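PDB 2HLY: hypothetical protein Atu2299 from Agrobacterium tumefaciens, which is of unknown function but belongs to the DUF2026 family, grouped with the papain-like (CA clan) cysteine peptidases, so a related fold is likely. Local coordinates for residues A32-L46 and F88-M102. Sequence-based numbering, arbitrary orientation. Where two conformers were deposited one is given.
Sequences ASASMYFSTFGAFIL and FHCWVEADGWAIDFM
Met102, in the loop after strand 97-100, lies along helix 32-46 against Phe38 and Ser35; CG anti to the backbone N (chi1 -168°) and an extended chain carry SD and CE toward Ser35 and Ala34. Its CB packs 3.6 Å from CD2 of Phe38, and its CG 3.5 Å from that same CD2. SD passes 3.6 Å from the CA of Ser35, and CE ends 4.1 Å from the CB of Ala34. The CA of Met102 sits over one face of the Phe38 ring, a CH-pi contact. Ser35 OG accepts a rather bent hydrogen bond from Cys90 N (3.1 Å, 143°) and gives its own proton to Ala32 O. A water bridges Ser39 OG and Phe101 N. With no side chain at Gly42, the Phe101 ring comes in until CE2 is 3.6 Å from the Gly42 CA; Leu46 CD1 meets that ring's edge. His89 ND1 lies obliquely 3.5 Å from Ser35 CB, while NE2 donates to Asp100 OD2 (2.7 Å); Asp100 OD1 accepts from Met102 N, an Asx turn. The helix, 12° from strand 89-94 in direction, packs on one face of an antiparallel sheet, consistent with a papain-like fold; helix 10-24 adds Tyr17 and Ile20 against Phe38, and strand 54-58 continues the sheet beyond strand 89-94.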
loop_
_atom_site.group_PDB
_atom_site.type_symbol
_atom_site.label_atom_id
_atom_site.label_comp_id
_atom_site.label_asym_id
_atom_site.label_seq_id
_atom_site.Cartn_x
_atom_site.Cartn_y
_atom_site.Cartn_z
ATOM N N ALA A 32 6.404 -1.290 -8.660
ATOM C CA ALA A 32 5.900 0.083 -8.774
ATOM C C ALA A 32 4.402 0.082 -9.008
ATOM O O ALA A 32 3.664 0.807 -8.315
ATOM C CB ALA A 32 6.631 0.877 -9.876
ATOM N N SER A 33 3.950 -0.733 -9.966
ATOM C CA SER A 33 2.516 -0.847 -10.232
ATOM C C SER A 33 1.792 -1.378 -8.999
ATOM O O SER A 33 0.759 -0.849 -8.617
ATOM C CB SER A 33 2.229 -1.727 -11.442
ATOM O OG SER A 33 2.866 -1.177 -12.579
ATOM N N ALA A 34 2.349 -2.400 -8.363
ATOM C CA ALA A 34 1.726 -2.910 -7.129
ATOM C C ALA A 34 1.494 -1.772 -6.122
ATOM O O ALA A 34 0.404 -1.663 -5.538
ATOM C CB ALA A 34 2.545 -4.024 -6.534
ATOM N N SER A 35 2.501 -0.918 -5.921
ATOM C CA SER A 35 2.364 0.167 -4.928
ATOM C C SER A 35 1.265 1.142 -5.344
ATOM O O SER A 35 0.589 1.715 -4.487
ATOM C CB SER A 35 3.692 0.914 -4.708
ATOM O OG SER A 35 3.943 1.818 -5.769
ATOM N N MET A 36 1.096 1.329 -6.658
ATOM C CA MET A 36 0.035 2.195 -7.160
ATOM C C MET A 36 -1.343 1.664 -6.800
ATOM O O MET A 36 -2.235 2.444 -6.462
ATOM C CB MET A 36 0.185 2.383 -8.680
ATOM C CG MET A 36 1.454 3.148 -9.022
ATOM S SD MET A 36 1.827 3.079 -10.792
ATOM C CE MET A 36 0.479 4.072 -11.464
ATOM N N TYR A 37 -1.522 0.341 -6.868
ATOM C CA TYR A 37 -2.790 -0.268 -6.466
ATOM C C TYR A 37 -2.982 -0.238 -4.961
ATOM O O TYR A 37 -4.068 0.078 -4.481
ATOM C CB TYR A 37 -2.882 -1.715 -6.951
ATOM C CG TYR A 37 -3.205 -1.849 -8.419
ATOM C CD1 TYR A 37 -4.526 -1.802 -8.860
ATOM C CD2 TYR A 37 -2.200 -2.037 -9.362
ATOM C CE1 TYR A 37 -4.839 -1.948 -10.209
ATOM C CE2 TYR A 37 -2.504 -2.171 -10.714
ATOM C CZ TYR A 37 -3.825 -2.125 -11.125
ATOM O OH TYR A 37 -4.152 -2.264 -12.470
ATOM N N PHE A 38 -1.954 -0.607 -4.204
ATOM C CA PHE A 38 -2.083 -0.571 -2.752
ATOM C C PHE A 38 -2.431 0.816 -2.269
ATOM O O PHE A 38 -3.273 0.974 -1.402
ATOM C CB PHE A 38 -0.807 -1.086 -2.057
ATOM C CG PHE A 38 -0.711 -2.590 -2.034
ATOM C CD1 PHE A 38 -1.568 -3.337 -1.231
ATOM C CD2 PHE A 38 0.226 -3.254 -2.814
ATOM C CE1 PHE A 38 -1.501 -4.733 -1.216
ATOM C CE2 PHE A 38 0.309 -4.652 -2.804
ATOM C CZ PHE A 38 -0.561 -5.388 -2.005
ATOM N N SER A 39 -1.832 1.834 -2.872
ATOM C CA SER A 39 -2.037 3.199 -2.381
ATOM C C SER A 39 -3.356 3.816 -2.806
ATOM O O SER A 39 -4.029 4.481 -2.007
ATOM C CB SER A 39 -0.873 4.080 -2.790
ATOM O OG SER A 39 0.297 3.601 -2.160
ATOM N N THR A 40 -3.737 3.608 -4.061
ATOM C CA THR A 40 -5.045 4.134 -4.518
ATOM C C THR A 40 -6.232 3.348 -3.955
ATOM O O THR A 40 -7.223 3.955 -3.505
ATOM C CB THR A 40 -5.146 4.239 -6.034
ATOM O OG1 THR A 40 -4.957 2.951 -6.610
ATOM C CG2 THR A 40 -4.093 5.214 -6.585
ATOM N N PHE A 41 -6.150 2.007 -3.963
ATOM C CA PHE A 41 -7.247 1.213 -3.384
ATOM C C PHE A 41 -7.335 1.422 -1.862
ATOM O O PHE A 41 -8.444 1.495 -1.292
ATOM C CB PHE A 41 -7.085 -0.279 -3.695
ATOM C CG PHE A 41 -7.401 -0.662 -5.125
ATOM C CD1 PHE A 41 -7.206 0.221 -6.187
ATOM C CD2 PHE A 41 -7.892 -1.933 -5.398
ATOM C CE1 PHE A 41 -7.499 -0.167 -7.508
ATOM C CE2 PHE A 41 -8.179 -2.316 -6.698
ATOM C CZ PHE A 41 -7.965 -1.430 -7.756
ATOM N N GLY A 42 -6.177 1.490 -1.194
ATOM C CA GLY A 42 -6.148 1.793 0.246
ATOM C C GLY A 42 -6.789 3.137 0.560
ATOM O O GLY A 42 -7.646 3.244 1.447
ATOM N N ALA A 43 -6.391 4.163 -0.185
ATOM C CA ALA A 43 -6.973 5.493 -0.029
ATOM C C ALA A 43 -8.488 5.467 -0.238
ATOM O O ALA A 43 -9.236 6.085 0.524
ATOM C CB ALA A 43 -6.314 6.468 -0.979
ATOM N N PHE A 44 -8.935 4.724 -1.247
ATOM C CA PHE A 44 -10.372 4.644 -1.536
ATOM C C PHE A 44 -11.119 4.002 -0.371
ATOM O O PHE A 44 -12.170 4.488 0.067
ATOM C CB PHE A 44 -10.600 3.862 -2.824
ATOM C CG PHE A 44 -12.042 3.827 -3.269
ATOM C CD1 PHE A 44 -12.767 5.009 -3.456
ATOM C CD2 PHE A 44 -12.663 2.606 -3.530
ATOM C CE1 PHE A 44 -14.116 4.960 -3.872
ATOM C CE2 PHE A 44 -13.998 2.559 -3.943
ATOM C CZ PHE A 44 -14.714 3.727 -4.112
ATOM N N ILE A 45 -10.567 2.910 0.145
ATOM C CA ILE A 45 -11.177 2.237 1.275
ATOM C C ILE A 45 -11.214 3.174 2.496
ATOM O O ILE A 45 -12.225 3.255 3.207
ATOM C CB ILE A 45 -10.436 0.922 1.589
ATOM C CG1 ILE A 45 -10.703 -0.083 0.465
ATOM C CG2 ILE A 45 -10.830 0.395 2.983
ATOM C CD1 ILE A 45 -9.796 -1.360 0.492
ATOM N N LEU A 46 -10.131 3.914 2.729
ATOM C CA LEU A 46 -10.135 4.858 3.843
ATOM C C LEU A 46 -11.191 5.948 3.677
ATOM O O LEU A 46 -11.881 6.296 4.634
ATOM C CB LEU A 46 -8.758 5.488 4.027
ATOM C CG LEU A 46 -7.671 4.526 4.497
ATOM C CD1 LEU A 46 -6.337 5.266 4.485
ATOM C CD2 LEU A 46 -7.983 3.973 5.890
ATOM N N PHE A 88 10.069 3.462 -8.556
ATOM C CA PHE A 88 9.061 4.437 -8.130
ATOM C C PHE A 88 8.145 3.780 -7.094
ATOM O O PHE A 88 7.803 2.601 -7.218
ATOM C CB PHE A 88 8.232 4.881 -9.325
ATOM C CG PHE A 88 7.378 6.076 -9.047
ATOM C CD1 PHE A 88 7.934 7.344 -9.112
ATOM C CD2 PHE A 88 6.032 5.934 -8.731
ATOM C CE1 PHE A 88 7.167 8.464 -8.863
ATOM C CE2 PHE A 88 5.249 7.066 -8.477
ATOM C CZ PHE A 88 5.835 8.321 -8.535
ATOM N N HIS A 89 7.756 4.543 -6.075
ATOM C CA HIS A 89 6.920 3.991 -5.011
ATOM C C HIS A 89 5.818 4.950 -4.575
ATOM O O HIS A 89 6.029 6.161 -4.555
ATOM C CB HIS A 89 7.789 3.609 -3.815
ATOM C CG HIS A 89 7.080 2.771 -2.802
ATOM N ND1 HIS A 89 6.753 1.453 -3.039
ATOM C CD2 HIS A 89 6.633 3.057 -1.556
ATOM C CE1 HIS A 89 6.138 0.958 -1.975
ATOM N NE2 HIS A 89 6.056 1.912 -1.062
ATOM N N CYS A 90 4.640 4.401 -4.256
ATOM C CA CYS A 90 3.505 5.193 -3.777
ATOM C C CYS A 90 3.155 4.816 -2.353
ATOM O O CYS A 90 3.385 3.670 -1.937
ATOM C CB CYS A 90 2.269 4.934 -4.637
ATOM S SG CYS A 90 2.448 5.502 -6.325
ATOM N N TRP A 91 2.548 5.758 -1.648
ATOM C CA TRP A 91 2.058 5.539 -0.276
ATOM C C TRP A 91 0.757 6.334 -0.101
ATOM O O TRP A 91 0.278 6.969 -1.049
ATOM C CB TRP A 91 3.110 5.986 0.735
ATOM C CG TRP A 91 3.477 7.421 0.613
ATOM C CD1 TRP A 91 2.923 8.478 1.274
ATOM C CD2 TRP A 91 4.499 7.970 -0.235
ATOM N NE1 TRP A 91 3.531 9.648 0.896
ATOM C CE2 TRP A 91 4.500 9.366 -0.034
ATOM C CE3 TRP A 91 5.417 7.411 -1.131
ATOM C CZ2 TRP A 91 5.386 10.220 -0.703
ATOM C CZ3 TRP A 91 6.293 8.258 -1.808
ATOM C CH2 TRP A 91 6.279 9.646 -1.578
ATOM N N VAL A 92 0.185 6.307 1.105
ATOM C CA VAL A 92 -1.032 7.068 1.380
ATOM C C VAL A 92 -0.752 8.048 2.506
ATOM O O VAL A 92 -0.033 7.716 3.455
ATOM C CB VAL A 92 -2.186 6.130 1.797
ATOM C CG1 VAL A 92 -3.438 6.935 2.125
ATOM C CG2 VAL A 92 -2.492 5.183 0.659
ATOM N N GLU A 93 -1.299 9.261 2.374
ATOM C CA GLU A 93 -1.286 10.245 3.448
ATOM C C GLU A 93 -2.737 10.495 3.822
ATOM O O GLU A 93 -3.540 10.882 2.977
ATOM C CB GLU A 93 -0.589 11.514 2.979
ATOM C CG GLU A 93 0.872 11.221 2.651
ATOM C CD GLU A 93 1.706 12.452 2.397
ATOM O OE1 GLU A 93 1.166 13.583 2.500
ATOM O OE2 GLU A 93 2.903 12.262 2.083
ATOM N N ALA A 94 -3.084 10.218 5.076
ATOM C CA ALA A 94 -4.484 10.328 5.488
ATOM C C ALA A 94 -4.585 10.829 6.907
ATOM O O ALA A 94 -4.082 10.181 7.817
ATOM C CB ALA A 94 -5.173 8.975 5.372
ATOM N N ASP A 95 -5.242 11.974 7.095
ATOM C CA ASP A 95 -5.503 12.488 8.445
ATOM C C ASP A 95 -4.188 12.633 9.220
ATOM O O ASP A 95 -4.152 12.438 10.449
ATOM C CB ASP A 95 -6.449 11.522 9.181
ATOM C CG ASP A 95 -7.556 12.231 9.946
ATOM O OD1 ASP A 95 -7.809 13.426 9.681
ATOM O OD2 ASP A 95 -8.186 11.575 10.805
ATOM N N GLY A 96 -3.117 12.956 8.493
ATOM C CA GLY A 96 -1.783 13.132 9.067
ATOM C C GLY A 96 -0.932 11.868 9.094
ATOM O O GLY A 96 0.295 11.958 9.241
ATOM N N TRP A 97 -1.563 10.708 8.919
ATOM C CA TRP A 97 -0.865 9.420 8.963
ATOM C C TRP A 97 -0.228 9.074 7.628
ATOM O O TRP A 97 -0.831 9.305 6.574
ATOM C CB TRP A 97 -1.830 8.270 9.359
ATOM C CG TRP A 97 -2.289 8.391 10.760
ATOM C CD1 TRP A 97 -3.372 9.103 11.217
ATOM C CD2 TRP A 97 -1.630 7.873 11.917
ATOM N NE1 TRP A 97 -3.445 9.014 12.595
ATOM C CE2 TRP A 97 -2.379 8.278 13.048
ATOM C CE3 TRP A 97 -0.493 7.087 12.110
ATOM C CZ2 TRP A 97 -2.010 7.928 14.357
ATOM C CZ3 TRP A 97 -0.128 6.746 13.417
ATOM C CH2 TRP A 97 -0.890 7.164 14.516
ATOM N N ALA A 98 0.981 8.527 7.692
ATOM C CA ALA A 98 1.610 7.857 6.542
ATOM C C ALA A 98 1.254 6.385 6.661
ATOM O O ALA A 98 1.554 5.733 7.685
ATOM C CB ALA A 98 3.119 8.022 6.594
ATOM N N ILE A 99 0.606 5.859 5.624
ATOM C CA ILE A 99 0.242 4.461 5.600
ATOM C C ILE A 99 0.748 3.841 4.302
ATOM O O ILE A 99 0.498 4.367 3.214
ATOM C CB ILE A 99 -1.286 4.268 5.727
ATOM C CG1 ILE A 99 -1.800 5.039 6.955
ATOM C CG2 ILE A 99 -1.596 2.782 5.892
ATOM C CD1 ILE A 99 -3.294 5.064 7.137
ATOM N N ASP A 100 1.472 2.733 4.430
ATOM C CA ASP A 100 1.924 2.020 3.240
ATOM C C ASP A 100 1.298 0.637 3.290
ATOM O O ASP A 100 1.801 -0.263 3.971
ATOM C CB ASP A 100 3.457 1.953 3.182
ATOM C CG ASP A 100 3.961 1.495 1.836
ATOM O OD1 ASP A 100 3.222 0.746 1.149
ATOM O OD2 ASP A 100 5.086 1.906 1.455
ATOM N N PHE A 101 0.186 0.473 2.582
ATOM C CA PHE A 101 -0.514 -0.817 2.606
ATOM C C PHE A 101 0.260 -1.940 1.918
ATOM O O PHE A 101 -0.125 -3.097 2.056
ATOM C CB PHE A 101 -1.907 -0.697 1.977
ATOM C CG PHE A 101 -2.854 0.112 2.790
ATOM C CD1 PHE A 101 -3.408 -0.422 3.942
ATOM C CD2 PHE A 101 -3.226 1.397 2.388
ATOM C CE1 PHE A 101 -4.306 0.338 4.713
ATOM C CE2 PHE A 101 -4.127 2.152 3.155
ATOM C CZ PHE A 101 -4.678 1.608 4.302
ATOM N N MET A 102 1.319 -1.600 1.171
ATOM C CA MET A 102 2.130 -2.613 0.511
ATOM C C MET A 102 3.126 -3.258 1.472
ATOM O O MET A 102 3.742 -4.258 1.128
ATOM C CB MET A 102 2.902 -2.012 -0.679
ATOM C CG MET A 102 3.539 -3.066 -1.568
ATOM S SD MET A 102 4.280 -2.247 -2.978
ATOM C CE MET A 102 5.369 -3.559 -3.591
HETATM O O HOH W 1 -0.199 2.248 0.370
#